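Local coordinates for chitin oligosaccharide binding protein NagB2 (Paenibacillus sp. FPU-7, PDB 7EHU) that binds chitin oligosaccharides such as N,N'-diacetylchitobiose and N,N',N''-triacetylchitotriose, probably as the extracellular solute-binding component of an ABC-type sugar importer, at residues Lys237-Leu242 and Gln405-Gly410. Sequence-based numbering, arbitrary orientation.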
loop_
_atom_site.group_PDB
_atom_site.type_symbol
_atom_site.label_atom_id
_atom_site.label_comp_id
_atom_site.label_asym_id
_atom_site.label_seq_id
_atom_site.Cartn_x
_atom_site.Cartn_y
_atom_site.Cartn_z
ATOM N N LYS A 237 9.803 -16.942 -10.844
ATOM C CA LYS A 237 11.146 -17.274 -11.307
ATOM C C LYS A 237 12.025 -16.035 -11.395
ATOM O O LYS A 237 13.192 -16.067 -10.995
ATOM C CB LYS A 237 11.104 -18.020 -12.644
ATOM C CG LYS A 237 10.539 -19.435 -12.491
ATOM C CD LYS A 237 10.591 -20.289 -13.753
ATOM C CE LYS A 237 11.949 -20.108 -14.398
ATOM N NZ LYS A 237 12.356 -20.902 -15.557
ATOM N N ARG A 238 11.499 -14.941 -11.929
ATOM C CA ARG A 238 12.287 -13.717 -12.000
ATOM C C ARG A 238 12.589 -13.152 -10.609
ATOM O O ARG A 238 13.690 -12.641 -10.374
ATOM C CB ARG A 238 11.576 -12.691 -12.881
ATOM C CG ARG A 238 11.550 -13.048 -14.371
ATOM C CD ARG A 238 10.579 -12.174 -15.123
ATOM N NE ARG A 238 10.261 -12.681 -16.454
ATOM C CZ ARG A 238 10.752 -12.240 -17.597
ATOM N NH1 ARG A 238 11.597 -11.219 -17.643
ATOM N NH2 ARG A 238 10.329 -12.801 -18.715
ATOM N N LEU A 239 11.616 -13.192 -9.694
ATOM C CA LEU A 239 11.865 -12.722 -8.333
ATOM C C LEU A 239 13.016 -13.496 -7.712
ATOM O O LEU A 239 13.937 -12.916 -7.130
ATOM C CB LEU A 239 10.612 -12.903 -7.480
ATOM C CG LEU A 239 10.686 -12.450 -6.020
ATOM C CD1 LEU A 239 10.926 -10.951 -5.876
ATOM C CD2 LEU A 239 9.416 -12.856 -5.299
ATOM N N LYS A 240 12.973 -14.824 -7.831
ATOM C CA LYS A 240 14.055 -15.653 -7.324
ATOM C C LYS A 240 15.379 -15.308 -7.997
ATOM O O LYS A 240 16.410 -15.211 -7.323
ATOM C CB LYS A 240 13.676 -17.124 -7.525
ATOM C CG LYS A 240 14.665 -18.148 -7.008
ATOM C CD LYS A 240 15.006 -17.945 -5.543
ATOM C CE LYS A 240 15.948 -19.026 -5.032
ATOM N NZ LYS A 240 16.266 -18.807 -3.600
ATOM N N ASP A 241 15.365 -15.063 -9.312
ATOM C CA ASP A 241 16.612 -14.745 -10.004
ATOM C C ASP A 241 17.206 -13.426 -9.513
ATOM O O ASP A 241 18.428 -13.297 -9.416
ATOM C CB ASP A 241 16.417 -14.727 -11.527
ATOM C CG ASP A 241 17.742 -14.834 -12.288
ATOM O OD1 ASP A 241 18.428 -15.882 -12.156
ATOM O OD2 ASP A 241 18.108 -13.877 -13.009
ATOM N N LEU A 242 16.369 -12.451 -9.159
ATOM C CA LEU A 242 16.898 -11.202 -8.623
ATOM C C LEU A 242 17.660 -11.439 -7.325
ATOM O O LEU A 242 18.660 -10.767 -7.052
ATOM C CB LEU A 242 15.754 -10.232 -8.345
ATOM C CG LEU A 242 15.009 -9.642 -9.540
ATOM C CD1 LEU A 242 13.836 -8.820 -9.051
ATOM C CD2 LEU A 242 15.922 -8.798 -10.415
ATOM N N GLN A 405 8.940 -15.332 1.479
ATOM C CA GLN A 405 10.066 -15.360 2.405
ATOM C C GLN A 405 10.821 -16.677 2.274
ATOM O O GLN A 405 12.061 -16.694 2.236
ATOM C CB GLN A 405 9.562 -15.140 3.830
ATOM C CG GLN A 405 9.140 -13.708 4.129
ATOM C CD GLN A 405 8.524 -13.554 5.498
ATOM O OE1 GLN A 405 7.859 -14.459 6.003
ATOM N NE2 GLN A 405 8.756 -12.413 6.124
ATOM N N GLU A 406 10.085 -17.788 2.168
ATOM C CA GLU A 406 10.695 -19.098 1.957
ATOM C C GLU A 406 11.400 -19.170 0.612
ATOM O O GLU A 406 12.480 -19.756 0.514
ATOM C CB GLU A 406 9.612 -20.172 2.061
ATOM C CG GLU A 406 9.079 -20.318 3.464
ATOM C CD GLU A 406 7.815 -21.155 3.559
ATOM O OE1 GLU A 406 7.214 -21.177 4.646
ATOM O OE2 GLU A 406 7.400 -21.753 2.550
ATOM N N LEU A 407 10.799 -18.596 -0.435
ATOM C CA LEU A 407 11.453 -18.549 -1.739
ATOM C C LEU A 407 12.794 -17.829 -1.652
ATOM O O LEU A 407 13.812 -18.322 -2.153
ATOM C CB LEU A 407 10.532 -17.842 -2.735
ATOM C CG LEU A 407 11.044 -17.683 -4.172
ATOM C CD1 LEU A 407 11.277 -19.016 -4.830
ATOM C CD2 LEU A 407 10.085 -16.857 -5.016
ATOM N N LEU A 408 12.805 -16.633 -1.044
ATOM C CA LEU A 408 14.043 -15.863 -0.988
ATOM C C LEU A 408 15.086 -16.541 -0.111
ATOM O O LEU A 408 16.288 -16.375 -0.344
ATOM C CB LEU A 408 13.790 -14.429 -0.506
ATOM C CG LEU A 408 12.949 -13.502 -1.392
ATOM C CD1 LEU A 408 13.134 -12.029 -0.994
ATOM C CD2 LEU A 408 13.271 -13.720 -2.848
ATOM N N GLY A 409 14.650 -17.328 0.872
ATOM C CA GLY A 409 15.525 -18.123 1.717
ATOM C C GLY A 409 15.921 -19.480 1.175
ATOM O O GLY A 409 16.674 -20.205 1.839
ATOM N N GLY A 410 15.441 -19.858 -0.011
ATOM C CA GLY A 410 15.837 -21.104 -0.646
ATOM C C GLY A 410 15.115 -22.336 -0.161
ATOM O O GLY A 410 15.509 -23.453 -0.518
#
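Lys-240 reaches from the flank of helix 230-244 to the end of helix 394-408, where its NZ donates a hydrogen bond of 2.9 Å to Leu-407 O. The ammonium group arrives almost straight on to the carbonyl, with a C=O...N angle of 166°. Leu-407 O also accepts a bond from Gly-410 N at 3.1 Å, so two donors grip it. The second bond belongs to the Schellman motif that closes the helix, with Gly-410 at positive phi; Gly-410 CA lies 3.8 Å from Lys-240 NZ. Lys-240 thus bonds to a carbonyl of the last helical turn, where the partial negative charge of a helix C-terminus probably suits a cation, and a long, weak ion pair with Asp-244 adds a second attraction. The lysine gets there with CG anti to the backbone N and one bend at chi2 (54°), beyond which the chain runs extended. Its methylenes pass over Leu-407 at a slant, CD coming within 3.9 Å of Leu-407 CD1. With an alanine in its place, Leu-407 O would probably keep the Gly-410 bond but lose its charged partner, and CD1 would lose the CG and CD methylenes it packs on. In this periplasmic-binding-protein fold the contact joins two helices far apart in sequence, its centre about 21 Å from the centre of the chain. Beneath the lysine the packing is purely apolar. Leu-407 has CG anti to its own N (chi1 180°), turned toward the other helix, and the fork at CG then gives CD1 to the lysine chain and CD2 to Leu-239 CD2 at 4.1 Å. Leu-408 approaches from the next position, its CD2 4.3 Å from Leu-239 CG. Behind them, Leu-239 rests on Ala-204 and Leu-207 of helix 197-212, while Leu-407 also packs against Pro-414 and Leu-417 of helix 414-430.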